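Side-chain contacts in fanconi-associated nuclease 1 homolog (Pseudomonas aeruginosa, PDB 5Y7Q), which is a bacterial homolog of Fanconi-associated nuclease 1, with helix-turn-helix, SAP and VRR-NUC family regions, modelled here with bound DNA: residues 549-554 against 569-574; 375-380 against 393-398. One frame throughout, in Å; residues are numbered along the deposited sequence.

Contact 1 of 2, residues 549-554 against 569-574; sequences DRLQDN and VAVCYV. With nucleotides of chain D; nucleotides of chain C.
L551 is the residue that bridges to strand 569-574, and its two methyl branches take different partners. The backbones stay well separated, with the CA atoms of L551 and V571 9.3 Å apart, so side chains alone close the gap. The contact buries only 128 Å² in all, and no hydrogen bond crosses it.

The apolar part is a single methyl-to-methyl approach, L551 CD2 to V571 CG1 at 4.3 Å. L551 sets its CG beside its own backbone N (chi1 -69°), and its CA-CB bond is aimed at the strand. L551 also touches E543 and K545 of strand 538-545, while V571 also touches L559.

The second approach mixes apolar and polar atoms. The CA-CB bond of Y573 does not aim at 549-554, yet its hydroxyl end comes near: OH lies 3.7 Å from L551 CD1, and the two side chains cross at about a right angle. This is van der Waals contact by the phenol oxygen.

R550 and Q552 turn to the DNA. The R550 chain, bent at chi2 and chi3, brings NH2 to 3.0 Å from N7 of DG1 of chain D, which lies at the guanidinium edge. From NH2 to O6 of that base runs a weak hydrogen bond (3.4 Å, 136° at the hydrogen). The Q552 chain is extended beyond CG, and its OE1 packs against C2' of DC7 of chain C at 3.2 Å.

Q552 is the N-cap of helix 553-564. By meeting V571 and Y573, L551 ties the turn before that helix to the closing strand of a beta-alpha-beta unit in the VRR-NUC domain.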
loop_
_atom_site.group_PDB
_atom_site.type_symbol
_atom_site.label_atom_id
_atom_site.label_comp_id
_atom_site.label_asym_id
_atom_site.label_seq_id
_atom_site.Cartn_x
_atom_site.Cartn_y
_atom_site.Cartn_z
ATOM N N ASP A 549 20.941 -14.432 -10.541
ATOM C CA ASP A 549 20.142 -13.229 -10.738
ATOM C C ASP A 549 19.947 -13.003 -12.231
ATOM O O ASP A 549 20.911 -13.058 -13.003
ATOM C CB ASP A 549 20.824 -12.012 -10.113
ATOM C CG ASP A 549 20.211 -11.608 -8.792
ATOM O OD1 ASP A 549 19.700 -12.499 -8.073
ATOM O OD2 ASP A 549 20.247 -10.391 -8.481
ATOM N N ARG A 550 18.705 -12.752 -12.637
ATOM C CA ARG A 550 18.394 -12.463 -14.029
ATOM C C ARG A 550 17.530 -11.215 -14.108
ATOM O O ARG A 550 17.007 -10.719 -13.103
ATOM C CB ARG A 550 17.696 -13.641 -14.718
ATOM C CG ARG A 550 18.594 -14.840 -14.938
ATOM C CD ARG A 550 17.930 -16.113 -14.437
ATOM N NE ARG A 550 16.996 -16.677 -15.411
ATOM C CZ ARG A 550 16.145 -17.665 -15.144
ATOM N NH1 ARG A 550 16.100 -18.190 -13.930
ATOM N NH2 ARG A 550 15.334 -18.123 -16.090
ATOM N N LEU A 551 17.401 -10.711 -15.334
ATOM C CA LEU A 551 16.724 -9.451 -15.597
ATOM C C LEU A 551 15.208 -9.627 -15.538
ATOM O O LEU A 551 14.641 -10.448 -16.267
ATOM C CB LEU A 551 17.152 -8.913 -16.964
ATOM C CG LEU A 551 18.606 -8.424 -17.054
ATOM C CD1 LEU A 551 19.023 -8.019 -18.472
ATOM C CD2 LEU A 551 18.842 -7.264 -16.097
ATOM N N GLN A 552 14.550 -8.825 -14.701
ATOM C CA GLN A 552 13.099 -8.846 -14.628
ATOM C C GLN A 552 12.513 -8.278 -15.926
ATOM O O GLN A 552 13.234 -7.844 -16.828
ATOM C CB GLN A 552 12.617 -8.039 -13.423
ATOM C CG GLN A 552 12.842 -8.664 -12.036
ATOM C CD GLN A 552 12.088 -7.904 -10.918
ATOM O OE1 GLN A 552 11.278 -8.486 -10.179
ATOM N NE2 GLN A 552 12.348 -6.599 -10.806
ATOM N N ASP A 553 11.180 -8.267 -16.022
ATOM C CA ASP A 553 10.528 -7.753 -17.223
ATOM C C ASP A 553 10.640 -6.237 -17.311
ATOM O O ASP A 553 11.038 -5.689 -18.354
ATOM C CB ASP A 553 9.062 -8.177 -17.238
ATOM C CG ASP A 553 8.888 -9.660 -17.457
ATOM O OD1 ASP A 553 7.729 -10.107 -17.625
ATOM O OD2 ASP A 553 9.918 -10.375 -17.477
ATOM N N ASN A 554 10.286 -5.536 -16.225
ATOM C CA ASN A 554 10.301 -4.075 -16.253
ATOM C C ASN A 554 11.708 -3.540 -16.498
ATOM O O ASN A 554 11.893 -2.605 -17.290
ATOM C CB ASN A 554 9.701 -3.501 -14.958
ATOM C CG ASN A 554 10.378 -4.023 -13.686
ATOM O OD1 ASN A 554 11.030 -5.062 -13.684
ATOM N ND2 ASN A 554 10.204 -3.300 -12.598
ATOM N N VAL A 569 23.345 3.079 -20.555
ATOM C CA VAL A 569 23.081 1.997 -19.618
ATOM C C VAL A 569 24.038 0.845 -19.882
ATOM O O VAL A 569 24.515 0.638 -21.004
ATOM C CB VAL A 569 21.639 1.500 -19.750
ATOM C CG1 VAL A 569 20.670 2.537 -19.247
ATOM C CG2 VAL A 569 21.370 1.156 -21.219
ATOM N N ALA A 570 24.304 0.080 -18.834
ATOM C CA ALA A 570 25.071 -1.154 -18.950
ATOM C C ALA A 570 24.576 -2.124 -17.887
ATOM O O ALA A 570 24.055 -1.703 -16.848
ATOM C CB ALA A 570 26.571 -0.909 -18.780
ATOM N N VAL A 571 24.724 -3.422 -18.155
ATOM C CA VAL A 571 24.373 -4.466 -17.193
ATOM C C VAL A 571 25.655 -5.153 -16.763
ATOM O O VAL A 571 26.493 -5.501 -17.603
ATOM C CB VAL A 571 23.365 -5.485 -17.761
ATOM C CG1 VAL A 571 23.071 -6.564 -16.732
ATOM C CG2 VAL A 571 22.083 -4.790 -18.123
ATOM N N CYS A 572 25.808 -5.346 -15.464
ATOM C CA CYS A 572 27.035 -5.880 -14.895
ATOM C C CYS A 572 26.772 -7.234 -14.245
ATOM O O CYS A 572 26.037 -7.321 -13.257
ATOM C CB CYS A 572 27.600 -4.893 -13.887
ATOM S SG CYS A 572 28.787 -5.609 -12.806
ATOM N N TYR A 573 27.380 -8.278 -14.789
ATOM C CA TYR A 573 27.228 -9.635 -14.282
ATOM C C TYR A 573 28.464 -10.015 -13.466
ATOM O O TYR A 573 29.589 -9.950 -13.973
ATOM C CB TYR A 573 27.027 -10.610 -15.441
ATOM C CG TYR A 573 25.746 -10.407 -16.231
ATOM C CD1 TYR A 573 24.598 -11.151 -15.936
ATOM C CD2 TYR A 573 25.682 -9.494 -17.282
ATOM C CE1 TYR A 573 23.419 -10.993 -16.658
ATOM C CE2 TYR A 573 24.501 -9.327 -18.015
ATOM C CZ TYR A 573 23.374 -10.078 -17.691
ATOM O OH TYR A 573 22.200 -9.937 -18.397
ATOM N N VAL A 574 28.256 -10.438 -12.220
ATOM C CA VAL A 574 29.343 -10.669 -11.272
ATOM C C VAL A 574 29.509 -12.161 -10.978
ATOM O O VAL A 574 28.525 -12.884 -10.767
ATOM C CB VAL A 574 29.083 -9.865 -9.983
ATOM C CG1 VAL A 574 30.082 -10.219 -8.879
ATOM C CG2 VAL A 574 29.145 -8.405 -10.307
ATOM P P DG D 1 10.150 -21.737 -23.784
ATOM O OP1 DG D 1 8.988 -22.561 -24.196
ATOM O OP2 DG D 1 11.516 -22.052 -24.273
ATOM O "O5'" DG D 1 9.857 -20.195 -24.118
ATOM C "C5'" DG D 1 10.314 -19.171 -23.230
ATOM C "C4'" DG D 1 9.941 -19.512 -21.800
ATOM O "O4'" DG D 1 11.067 -20.109 -21.119
ATOM C "C3'" DG D 1 9.523 -18.325 -20.918
ATOM O "O3'" DG D 1 8.083 -18.286 -20.768
ATOM C "C2'" DG D 1 10.217 -18.607 -19.583
ATOM C "C1'" DG D 1 10.778 -20.012 -19.764
ATOM N N9 DG D 1 11.965 -20.204 -18.957
ATOM C C8 DG D 1 13.152 -19.522 -19.045
ATOM N N7 DG D 1 14.010 -19.861 -18.124
ATOM C C5 DG D 1 13.332 -20.801 -17.360
ATOM C C6 DG D 1 13.751 -21.529 -16.221
ATOM O O6 DG D 1 14.840 -21.486 -15.630
ATOM N N1 DG D 1 12.749 -22.377 -15.759
ATOM C C2 DG D 1 11.500 -22.510 -16.324
ATOM N N2 DG D 1 10.671 -23.385 -15.736
ATOM N N3 DG D 1 11.098 -21.838 -17.390
ATOM C C4 DG D 1 12.065 -21.005 -17.852
ATOM P P DC C 7 9.862 -5.737 -6.616
ATOM O OP1 DC C 7 10.459 -5.115 -7.824
ATOM O OP2 DC C 7 8.563 -6.450 -6.678
ATOM O "O5'" DC C 7 10.931 -6.737 -5.967
ATOM C "C5'" DC C 7 12.047 -7.191 -6.729
ATOM C "C4'" DC C 7 12.628 -8.459 -6.124
ATOM O "O4'" DC C 7 11.551 -9.397 -5.851
ATOM C "C3'" DC C 7 13.590 -9.230 -7.028
ATOM O "O3'" DC C 7 14.457 -10.042 -6.221
ATOM C "C2'" DC C 7 12.609 -10.103 -7.801
ATOM C "C1'" DC C 7 11.755 -10.560 -6.635
ATOM N N1 DC C 7 10.431 -11.155 -6.986
ATOM C C2 DC C 7 9.824 -11.994 -6.053
ATOM O O2 DC C 7 10.408 -12.209 -4.984
ATOM N N3 DC C 7 8.624 -12.551 -6.340
ATOM C C4 DC C 7 8.027 -12.289 -7.508
ATOM N N4 DC C 7 6.837 -12.868 -7.737
ATOM C C5 DC C 7 8.630 -11.428 -8.486
ATOM C C6 DC C 7 9.826 -10.886 -8.187
#

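Contact 2 of 2, residues 375-380 against 393-398; sequences LDLCLA and REHLEE
H395 lies against L377 and L379, two leucines that strand 375-380 directs at the helix end, and these three side chains form the close part of the contact. With its CG anti to the backbone N (chi1 173°), the histidine carries its ring out from the helix into the space next to the strand.

The two leucines meet the imidazole differently. L379 CD2 sits over one face as a CH-pi contact, 4.0 Å from the ring centroid of H395 and 27° off the ring normal. It is displaced toward the rim on the ND1 side, with L379 CD2 to H395 ND1 at 3.6 Å. L377 comes in obliquely: its CD2 is 3.6 Å from H395 NE2, and its CD1 is 3.9 Å from H395 CD2. Carbon atoms thus meet both ring nitrogens, and no hydrogen bond spans the two segments.

Away from this trio the contact thins out. Neither L375 nor L396 makes close contact with the opposite segment, and H395 stays largely open to solvent. The charged groups at the helix end pair among themselves: R393 makes a salt bridge from NH1 to E397 OE2 (2.6 Å) and a weaker one from NH2 to E394 OE2. Both carboxylate oxygens lie in the guanidinium plane, but the E397 oxygen is met from above its own carboxylate plane.

Beyond the two segments, L377 also packs on V392 of the same helix and on C572 and V574 of strand 569-577. L396 and E397 touch V403 of strand 402-405, and R393 NH1 hydrogen-bonds to its carbonyl.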
loop_
_atom_site.group_PDB
_atom_site.type_symbol
_atom_site.label_atom_id
_atom_site.label_comp_id
_atom_site.label_asym_id
_atom_site.label_seq_id
_atom_site.Cartn_x
_atom_site.Cartn_y
_atom_site.Cartn_z
ATOM N N LEU A 375 28.917 -5.979 -18.998
ATOM C CA LEU A 375 30.234 -5.774 -18.430
ATOM C C LEU A 375 30.410 -6.845 -17.369
ATOM O O LEU A 375 29.690 -6.851 -16.368
ATOM C CB LEU A 375 30.349 -4.371 -17.843
ATOM C CG LEU A 375 31.476 -4.114 -16.847
ATOM C CD1 LEU A 375 32.868 -3.926 -17.525
ATOM C CD2 LEU A 375 31.090 -2.931 -15.965
ATOM N N ASP A 376 31.361 -7.749 -17.588
ATOM C CA ASP A 376 31.601 -8.844 -16.665
ATOM C C ASP A 376 32.622 -8.416 -15.618
ATOM O O ASP A 376 33.590 -7.712 -15.925
ATOM C CB ASP A 376 32.060 -10.091 -17.424
ATOM C CG ASP A 376 30.921 -10.748 -18.227
ATOM O OD1 ASP A 376 30.329 -11.745 -17.748
ATOM O OD2 ASP A 376 30.609 -10.268 -19.339
ATOM N N LEU A 377 32.364 -8.798 -14.371
ATOM C CA LEU A 377 33.231 -8.483 -13.247
ATOM C C LEU A 377 33.479 -9.750 -12.454
ATOM O O LEU A 377 32.535 -10.482 -12.148
ATOM C CB LEU A 377 32.615 -7.441 -12.322
ATOM C CG LEU A 377 32.639 -5.969 -12.686
ATOM C CD1 LEU A 377 32.071 -5.178 -11.520
ATOM C CD2 LEU A 377 34.054 -5.564 -12.967
ATOM N N CYS A 378 34.739 -10.000 -12.118
ATOM C CA CYS A 378 35.126 -11.109 -11.261
ATOM C C CYS A 378 35.680 -10.485 -9.983
ATOM O O CYS A 378 36.774 -9.911 -9.989
ATOM C CB CYS A 378 36.139 -11.998 -11.980
ATOM S SG CYS A 378 36.837 -13.362 -11.049
ATOM N N LEU A 379 34.923 -10.587 -8.890
ATOM C CA LEU A 379 35.220 -9.858 -7.666
ATOM C C LEU A 379 35.511 -10.804 -6.515
ATOM O O LEU A 379 35.023 -11.939 -6.473
ATOM C CB LEU A 379 34.060 -8.959 -7.257
ATOM C CG LEU A 379 33.793 -7.746 -8.123
ATOM C CD1 LEU A 379 32.581 -7.053 -7.556
ATOM C CD2 LEU A 379 35.014 -6.840 -8.124
ATOM N N ALA A 380 36.275 -10.291 -5.549
ATOM C CA ALA A 380 36.616 -11.070 -4.370
ATOM C C ALA A 380 35.350 -11.524 -3.657
ATOM O O ALA A 380 34.304 -10.881 -3.740
ATOM C CB ALA A 380 37.486 -10.246 -3.420
ATOM N N ARG A 393 29.307 -1.271 -6.477
ATOM C CA ARG A 393 29.395 0.157 -6.202
ATOM C C ARG A 393 30.769 0.529 -5.647
ATOM O O ARG A 393 31.342 1.554 -6.035
ATOM C CB ARG A 393 28.289 0.576 -5.239
ATOM C CG ARG A 393 28.041 2.059 -5.258
ATOM C CD ARG A 393 27.718 2.538 -3.884
ATOM N NE ARG A 393 28.809 2.258 -2.967
ATOM C CZ ARG A 393 29.842 3.075 -2.781
ATOM N NH1 ARG A 393 29.915 4.219 -3.458
ATOM N NH2 ARG A 393 30.808 2.751 -1.930
ATOM N N GLU A 394 31.326 -0.295 -4.754
ATOM C CA GLU A 394 32.678 -0.033 -4.261
ATOM C C GLU A 394 33.693 -0.143 -5.385
ATOM O O GLU A 394 34.586 0.702 -5.522
ATOM C CB GLU A 394 33.048 -1.004 -3.140
ATOM C CG GLU A 394 32.472 -0.649 -1.776
ATOM C CD GLU A 394 33.276 0.422 -1.058
ATOM O OE1 GLU A 394 34.423 0.695 -1.489
ATOM O OE2 GLU A 394 32.757 0.980 -0.061
ATOM N N HIS A 395 33.572 -1.184 -6.202
ATOM C CA HIS A 395 34.602 -1.451 -7.199
ATOM C C HIS A 395 34.644 -0.353 -8.261
ATOM O O HIS A 395 35.722 0.021 -8.736
ATOM C CB HIS A 395 34.362 -2.829 -7.823
ATOM C CG HIS A 395 35.255 -3.134 -8.978
ATOM N ND1 HIS A 395 36.541 -3.607 -8.816
ATOM C CD2 HIS A 395 35.054 -3.029 -10.314
ATOM C CE1 HIS A 395 37.091 -3.789 -10.005
ATOM N NE2 HIS A 395 36.211 -3.443 -10.930
ATOM N N LEU A 396 33.481 0.185 -8.629
ATOM C CA LEU A 396 33.393 1.221 -9.646
ATOM C C LEU A 396 33.787 2.597 -9.125
ATOM O O LEU A 396 34.113 3.476 -9.925
ATOM C CB LEU A 396 31.968 1.270 -10.189
ATOM C CG LEU A 396 31.508 0.092 -11.036
ATOM C CD1 LEU A 396 30.053 0.283 -11.437
ATOM C CD2 LEU A 396 32.398 -0.003 -12.245
ATOM N N GLU A 397 33.750 2.809 -7.812
ATOM C CA GLU A 397 34.104 4.101 -7.241
ATOM C C GLU A 397 35.618 4.209 -7.179
ATOM O O GLU A 397 36.265 3.405 -6.503
ATOM C CB GLU A 397 33.495 4.242 -5.852
ATOM C CG GLU A 397 33.597 5.616 -5.225
ATOM C CD GLU A 397 32.898 5.678 -3.862
ATOM O OE1 GLU A 397 33.523 5.273 -2.847
ATOM O OE2 GLU A 397 31.717 6.111 -3.821
ATOM N N GLU A 398 36.175 5.195 -7.889
ATOM C CA GLU A 398 37.602 5.506 -7.939
ATOM C C GLU A 398 37.778 6.988 -7.658
ATOM O O GLU A 398 36.786 7.690 -7.412
ATOM C CB GLU A 398 38.195 5.167 -9.307
ATOM C CG GLU A 398 38.323 3.687 -9.594
ATOM C CD GLU A 398 38.447 3.392 -11.086
ATOM O OE1 GLU A 398 38.763 4.327 -11.859
ATOM O OE2 GLU A 398 38.216 2.228 -11.491
#

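Overall arrangement
Contacts 1 and 2 have centres 15 Å apart and share the five-stranded mixed sheet, where strands 374-380 and 569-577 run parallel as neighbours. Probable hydrogen bonds from L375 N to V571 O and from L377 N to Y573 O join them directly. In sequence, contact 2 closes before contact 1 opens. V569 and V571 meet helix 553-564, whereas C572 and V574 meet helix 388-396, which places the two helices on opposite faces of strand 569-577. Contact 1 faces the bound DNA, while contact 2 is at the sheet's outer strand, about 15 Å at its nearest atom from that nucleic acid. Strand 374-380, from earlier in the chain, forms an edge of the sheet that holds strand 569-577.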